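Local coordinates for CT021 (Chlamydia trachomatis serovar L2, PDB 6UXD), which is of unknown function but belongs to a family related in sequence to the lipoprotein-handling proteins LolA and LolB, which does not settle its role, at residues Q63-H71 / I201-Y211. Sequence-based numbering, arbitrary orientation.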
ATOM      1  N   GLN A  63     -21.093  -4.950  -6.733  1.00 61.63           N
ATOM      2  CA  GLN A  63     -22.115  -4.063  -7.273  1.00 61.38           C
ATOM      3  C   GLN A  63     -21.615  -2.637  -7.479  1.00 59.30           C
ATOM      4  O   GLN A  63     -22.247  -1.887  -8.229  1.00 57.66           O
ATOM      5  CB  GLN A  63     -23.344  -4.056  -6.354  1.00 64.93           C
ATOM      6  N   SER A  64     -20.519  -2.229  -6.825  1.00 57.51           N
ATOM      7  CA  SER A  64     -19.937  -0.923  -7.124  1.00 49.64           C
ATOM      8  C   SER A  64     -18.411  -0.993  -7.142  1.00 48.54           C
ATOM      9  O   SER A  64     -17.815  -1.248  -8.188  1.00 42.00           O
ATOM     10  CB  SER A  64     -20.426   0.146  -6.133  1.00 51.83           C
ATOM     11  OG  SER A  64     -20.074  -0.143  -4.791  1.00 53.84           O
ATOM     12  N   SER A  65     -17.770  -0.765  -6.003  1.00 45.13           N
ATOM     13  CA  SER A  65     -16.314  -0.803  -5.925  1.00 47.19           C
ATOM     14  C   SER A  65     -15.925  -0.773  -4.460  1.00 46.70           C
ATOM     15  O   SER A  65     -16.753  -0.477  -3.595  1.00 42.87           O
ATOM     16  CB  SER A  65     -15.668   0.362  -6.685  1.00 41.52           C
ATOM     17  OG  SER A  65     -16.023   1.633  -6.144  1.00 42.39           O
ATOM     18  N   TRP A  66     -14.668  -1.136  -4.193  1.00 43.52           N
ATOM     19  CA  TRP A  66     -14.102  -0.955  -2.862  1.00 42.95           C
ATOM     20  C   TRP A  66     -14.266   0.480  -2.394  1.00 43.48           C
ATOM     21  O   TRP A  66     -14.728   0.729  -1.277  1.00 40.54           O
ATOM     22  CB  TRP A  66     -12.619  -1.332  -2.843  1.00 45.38           C
ATOM     23  CG  TRP A  66     -12.414  -2.794  -2.633  1.00 48.72           C
ATOM     24  CD1 TRP A  66     -12.372  -3.768  -3.593  1.00 48.58           C
ATOM     25  CD2 TRP A  66     -12.231  -3.453  -1.382  1.00 51.75           C
ATOM     26  NE1 TRP A  66     -12.170  -4.994  -3.010  1.00 51.47           N
ATOM     27  CE2 TRP A  66     -12.076  -4.826  -1.651  1.00 56.91           C
ATOM     28  CE3 TRP A  66     -12.168  -3.010  -0.055  1.00 61.01           C
ATOM     29  CZ2 TRP A  66     -11.870  -5.766  -0.639  1.00 61.88           C
ATOM     30  CZ3 TRP A  66     -11.962  -3.942   0.948  1.00 67.14           C
ATOM     31  CH2 TRP A  66     -11.816  -5.304   0.650  1.00 62.75           C
ATOM     32  N   LYS A  67     -13.871   1.438  -3.231  1.00 38.72           N
ATOM     33  CA  LYS A  67     -13.979   2.835  -2.838  1.00 42.21           C
ATOM     34  C   LYS A  67     -15.403   3.175  -2.415  1.00 50.06           C
ATOM     35  O   LYS A  67     -15.623   3.717  -1.327  1.00 41.43           O
ATOM     36  CB  LYS A  67     -13.541   3.762  -3.975  1.00 41.68           C
ATOM     37  CG  LYS A  67     -13.958   5.215  -3.747  1.00 46.20           C
ATOM     38  CD  LYS A  67     -13.186   6.182  -4.610  1.00 46.15           C
ATOM     39  CE  LYS A  67     -13.444   5.973  -6.081  1.00 48.63           C
ATOM     40  NZ  LYS A  67     -14.859   6.219  -6.425  1.00 50.40           N
ATOM     41  N   ASN A  68     -16.386   2.837  -3.258  1.00 46.52           N
ATOM     42  CA  ASN A  68     -17.758   3.276  -3.017  1.00 45.17           C
ATOM     43  C   ASN A  68     -18.493   2.431  -1.979  1.00 53.78           C
ATOM     44  O   ASN A  68     -19.430   2.925  -1.339  1.00 55.44           O
ATOM     45  CB  ASN A  68     -18.552   3.280  -4.325  1.00 48.49           C
ATOM     46  CG  ASN A  68     -18.016   4.279  -5.329  1.00 46.55           C
ATOM     47  OD1 ASN A  68     -17.162   5.104  -5.013  1.00 48.92           O
ATOM     48  ND2 ASN A  68     -18.518   4.208  -6.552  1.00 53.71           N
ATOM     49  N   ALA A  69     -18.115   1.177  -1.788  1.00 48.95           N
ATOM     50  CA  ALA A  69     -18.739   0.384  -0.739  1.00 53.78           C
ATOM     51  C   ALA A  69     -18.032   0.497   0.608  1.00 58.01           C
ATOM     52  O   ALA A  69     -18.524  -0.067   1.591  1.00 54.80           O
ATOM     53  CB  ALA A  69     -18.794  -1.086  -1.152  1.00 50.07           C
ATOM     54  N   PHE A  70     -16.911   1.220   0.684  1.00 49.69           N
ATOM     55  CA  PHE A  70     -16.063   1.151   1.870  1.00 56.01           C
ATOM     56  C   PHE A  70     -16.814   1.564   3.130  1.00 58.74           C
ATOM     57  O   PHE A  70     -16.684   0.922   4.179  1.00 62.26           O
ATOM     58  CB  PHE A  70     -14.837   2.038   1.688  1.00 50.67           C
ATOM     59  CG  PHE A  70     -13.817   1.877   2.769  1.00 50.43           C
ATOM     60  CD1 PHE A  70     -12.828   0.924   2.658  1.00 53.14           C
ATOM     61  CD2 PHE A  70     -13.855   2.669   3.903  1.00 54.83           C
ATOM     62  CE1 PHE A  70     -11.881   0.769   3.649  1.00 53.85           C
ATOM     63  CE2 PHE A  70     -12.918   2.516   4.895  1.00 57.12           C
ATOM     64  CZ  PHE A  70     -11.924   1.566   4.766  1.00 53.17           C
ATOM     65  N   HIS A  71     -17.608   2.617   3.047  1.00 66.89           N
ATOM     66  CA  HIS A  71     -18.349   3.113   4.203  1.00 68.69           C
ATOM     67  C   HIS A  71     -19.430   2.155   4.673  1.00 72.13           C
ATOM     68  O   HIS A  71     -20.299   2.566   5.446  1.00 76.97           O
ATOM     69  CB  HIS A  71     -18.983   4.458   3.865  1.00 71.94           C
ATOM     70  CG  HIS A  71     -20.139   4.349   2.920  1.00 78.17           C
ATOM     71  ND1 HIS A  71     -20.040   3.728   1.693  1.00 76.87           N
ATOM     72  CD2 HIS A  71     -21.420   4.775   3.023  1.00 81.13           C
ATOM     73  CE1 HIS A  71     -21.209   3.781   1.080  1.00 79.46           C
ATOM     74  NE2 HIS A  71     -22.064   4.409   1.866  1.00 78.62           N
ATOM     75  N   ILE A 201      -5.851  -5.121  -6.173  1.00 32.42           N
ATOM     76  CA  ILE A 201      -7.107  -5.507  -6.808  1.00 38.08           C
ATOM     77  C   ILE A 201      -7.945  -4.306  -7.205  1.00 37.05           C
ATOM     78  O   ILE A 201      -8.834  -4.448  -8.059  1.00 33.84           O
ATOM     79  CB  ILE A 201      -7.910  -6.462  -5.906  1.00 40.42           C
ATOM     80  CG1 ILE A 201      -8.326  -5.785  -4.589  1.00 40.50           C
ATOM     81  CG2 ILE A 201      -7.078  -7.685  -5.617  1.00 41.75           C
ATOM     82  CD1 ILE A 201      -9.096  -6.715  -3.627  1.00 42.59           C
ATOM     83  N   GLU A 202      -7.672  -3.126  -6.649  1.00 34.73           N
ATOM     84  CA  GLU A 202      -8.364  -1.915  -7.059  1.00 36.61           C
ATOM     85  C   GLU A 202      -7.462  -0.730  -6.776  1.00 35.24           C
ATOM     86  O   GLU A 202      -6.735  -0.735  -5.782  1.00 35.17           O
ATOM     87  CB  GLU A 202      -9.698  -1.755  -6.327  1.00 37.38           C
ATOM     88  CG  GLU A 202     -10.578  -0.635  -6.888  1.00 37.64           C
ATOM     89  CD  GLU A 202     -11.934  -0.523  -6.192  1.00 38.93           C
ATOM     90  OE1 GLU A 202     -12.664  -1.529  -6.163  1.00 34.16           O
ATOM     91  OE2 GLU A 202     -12.262   0.573  -5.662  1.00 38.02           O
ATOM     92  N   MET A 203      -7.457   0.248  -7.679  1.00 34.78           N
ATOM     93  CA  MET A 203      -6.820   1.526  -7.391  1.00 37.48           C
ATOM     94  C   MET A 203      -7.594   2.610  -8.125  1.00 41.04           C
ATOM     95  O   MET A 203      -8.316   2.344  -9.093  1.00 35.98           O
ATOM     96  CB  MET A 203      -5.328   1.545  -7.786  1.00 40.02           C
ATOM     97  CG  MET A 203      -5.074   1.206  -9.222  1.00 38.24           C
ATOM     98  SD  MET A 203      -3.362   1.221  -9.786  1.00 39.12           S
ATOM     99  CE  MET A 203      -2.524   0.032  -8.724  1.00 41.53           C
ATOM    100  N   GLY A 204      -7.450   3.839  -7.640  1.00 37.45           N
ATOM    101  CA  GLY A 204      -8.107   4.957  -8.271  1.00 35.97           C
ATOM    102  C   GLY A 204      -7.829   6.314  -7.645  1.00 35.46           C
ATOM    103  O   GLY A 204      -6.761   6.562  -7.063  1.00 36.76           O
ATOM    104  N   HIS A 205      -8.793   7.212  -7.818  1.00 36.51           N
ATOM    105  CA  HIS A 205      -8.638   8.616  -7.487  1.00 40.09           C
ATOM    106  C   HIS A 205      -9.922   9.124  -6.855  1.00 39.89           C
ATOM    107  O   HIS A 205     -10.985   8.500  -6.969  1.00 39.31           O
ATOM    108  CB  HIS A 205      -8.319   9.448  -8.728  1.00 39.43           C
ATOM    109  CG  HIS A 205      -7.246   8.867  -9.591  1.00 47.59           C
ATOM    110  ND1 HIS A 205      -5.930   8.784  -9.189  1.00 41.24           N
ATOM    111  CD2 HIS A 205      -7.290   8.348 -10.843  1.00 46.38           C
ATOM    112  CE1 HIS A 205      -5.207   8.251 -10.157  1.00 41.66           C
ATOM    113  NE2 HIS A 205      -6.008   7.973 -11.169  1.00 46.00           N
ATOM    114  N   GLN A 206      -9.803  10.280  -6.190  1.00 46.34           N
ATOM    115  CA  GLN A 206     -10.939  11.027  -5.651  1.00 46.16           C
ATOM    116  C   GLN A 206     -11.661  10.252  -4.567  1.00 42.41           C
ATOM    117  O   GLN A 206     -12.877  10.351  -4.441  1.00 42.30           O
ATOM    118  CB  GLN A 206     -11.943  11.407  -6.744  1.00 49.28           C
ATOM    119  CG  GLN A 206     -11.364  12.232  -7.877  1.00 52.90           C
ATOM    120  CD  GLN A 206     -12.336  12.386  -9.046  1.00 76.14           C
ATOM    121  OE1 GLN A 206     -12.674  13.507  -9.443  1.00 74.90           O
ATOM    122  NE2 GLN A 206     -12.779  11.251  -9.613  1.00 68.95           N
ATOM    123  N   ALA A 207     -10.935   9.443  -3.808  1.00 41.17           N
ATOM    124  CA  ALA A 207     -11.527   8.807  -2.644  1.00 35.80           C
ATOM    125  C   ALA A 207     -11.477   9.757  -1.446  1.00 41.05           C
ATOM    126  O   ALA A 207     -10.540  10.546  -1.290  1.00 39.29           O
ATOM    127  CB  ALA A 207     -10.794   7.518  -2.298  1.00 39.13           C
ATOM    128  N   ALA A 208     -12.487   9.659  -0.587  1.00 44.33           N
ATOM    129  CA  ALA A 208     -12.580  10.474   0.613  1.00 47.87           C
ATOM    130  C   ALA A 208     -12.528   9.571   1.833  1.00 47.88           C
ATOM    131  O   ALA A 208     -13.088   8.469   1.829  1.00 44.41           O
ATOM    132  CB  ALA A 208     -13.866  11.308   0.631  1.00 51.30           C
ATOM    133  N   SER A 209     -11.826  10.019   2.865  1.00 48.05           N
ATOM    134  CA  SER A 209     -11.686   9.190   4.051  1.00 48.71           C
ATOM    135  C   SER A 209     -13.019   9.075   4.775  1.00 51.81           C
ATOM    136  O   SER A 209     -13.802  10.029   4.826  1.00 46.28           O
ATOM    137  CB  SER A 209     -10.652   9.759   5.016  1.00 49.78           C
ATOM    138  OG  SER A 209     -10.723   9.053   6.242  1.00 49.01           O
ATOM    139  N   SER A 210     -13.259   7.900   5.347  1.00 54.45           N
ATOM    140  CA  SER A 210     -14.388   7.673   6.236  1.00 55.17           C
ATOM    141  C   SER A 210     -14.033   7.858   7.712  1.00 60.02           C
ATOM    142  O   SER A 210     -14.909   7.714   8.571  1.00 56.47           O
ATOM    143  CB  SER A 210     -14.941   6.261   6.008  1.00 47.16           C
ATOM    144  OG  SER A 210     -14.013   5.259   6.381  1.00 59.55           O
ATOM    145  N   TYR A 211     -12.795   8.197   8.029  1.00 52.73           N
ATOM    146  CA  TYR A 211     -12.302   8.234   9.396  1.00 51.82           C
ATOM    147  C   TYR A 211     -12.167   9.667   9.900  1.00 51.42           C
ATOM    148  O   TYR A 211     -12.353  10.624   9.142  1.00 52.59           O
ATOM    149  CB  TYR A 211     -10.954   7.507   9.460  1.00 58.08           C
ATOM    150  CG  TYR A 211     -11.070   6.040   9.139  1.00 55.44           C
ATOM    151  CD1 TYR A 211     -11.784   5.191   9.964  1.00 58.36           C
ATOM    152  CD2 TYR A 211     -10.464   5.504   8.015  1.00 55.91           C
ATOM    153  CE1 TYR A 211     -11.890   3.849   9.681  1.00 60.74           C
ATOM    154  CE2 TYR A 211     -10.566   4.163   7.722  1.00 56.13           C
ATOM    155  CZ  TYR A 211     -11.279   3.337   8.558  1.00 61.58           C
ATOM    156  OH  TYR A 211     -11.386   1.992   8.268  1.00 67.04           O
TER
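The carboxylate of Glu202 takes the first two backbone N-H groups of helix 66-69, those of Trp66 and Lys67. OE1 accepts from Trp66 N at 2.8 Å on its syn lone pair. OE2 accepts from Lys67 N at 3.0 Å, also on the syn side but 22° out of the carboxylate plane. Glu202 gets there with CG anti to the backbone N (chi1 -170°) and the chain extended beyond. Asn144 also bonds OE1 and Tyr21 bonds OE2, so each buried oxygen has two partners and the carboxylate is fixed in rotation. The N-H groups at the helix start would probably favour the ionised acid. OE1 also lies in the plane of the Trp66 ring, at its edge. The Lys67 chain runs past Ala207, CD to CB 3.6 Å, then bends so that NZ bonds Asn68 OD1. Farther on, Ser210 OG sits at the edge of the Phe70 ring, 3.3 Å from CE2, and also lies over the Tyr211 ring. Phe70 CE2 meets Tyr211 CE2 at 4.0 Å, the side chains crossing at about a right angle. Ser65 OG accepts from Asn68 N at 3.1 Å, a classic N-cap, while Glu202 ties the helix start to strand 196-204.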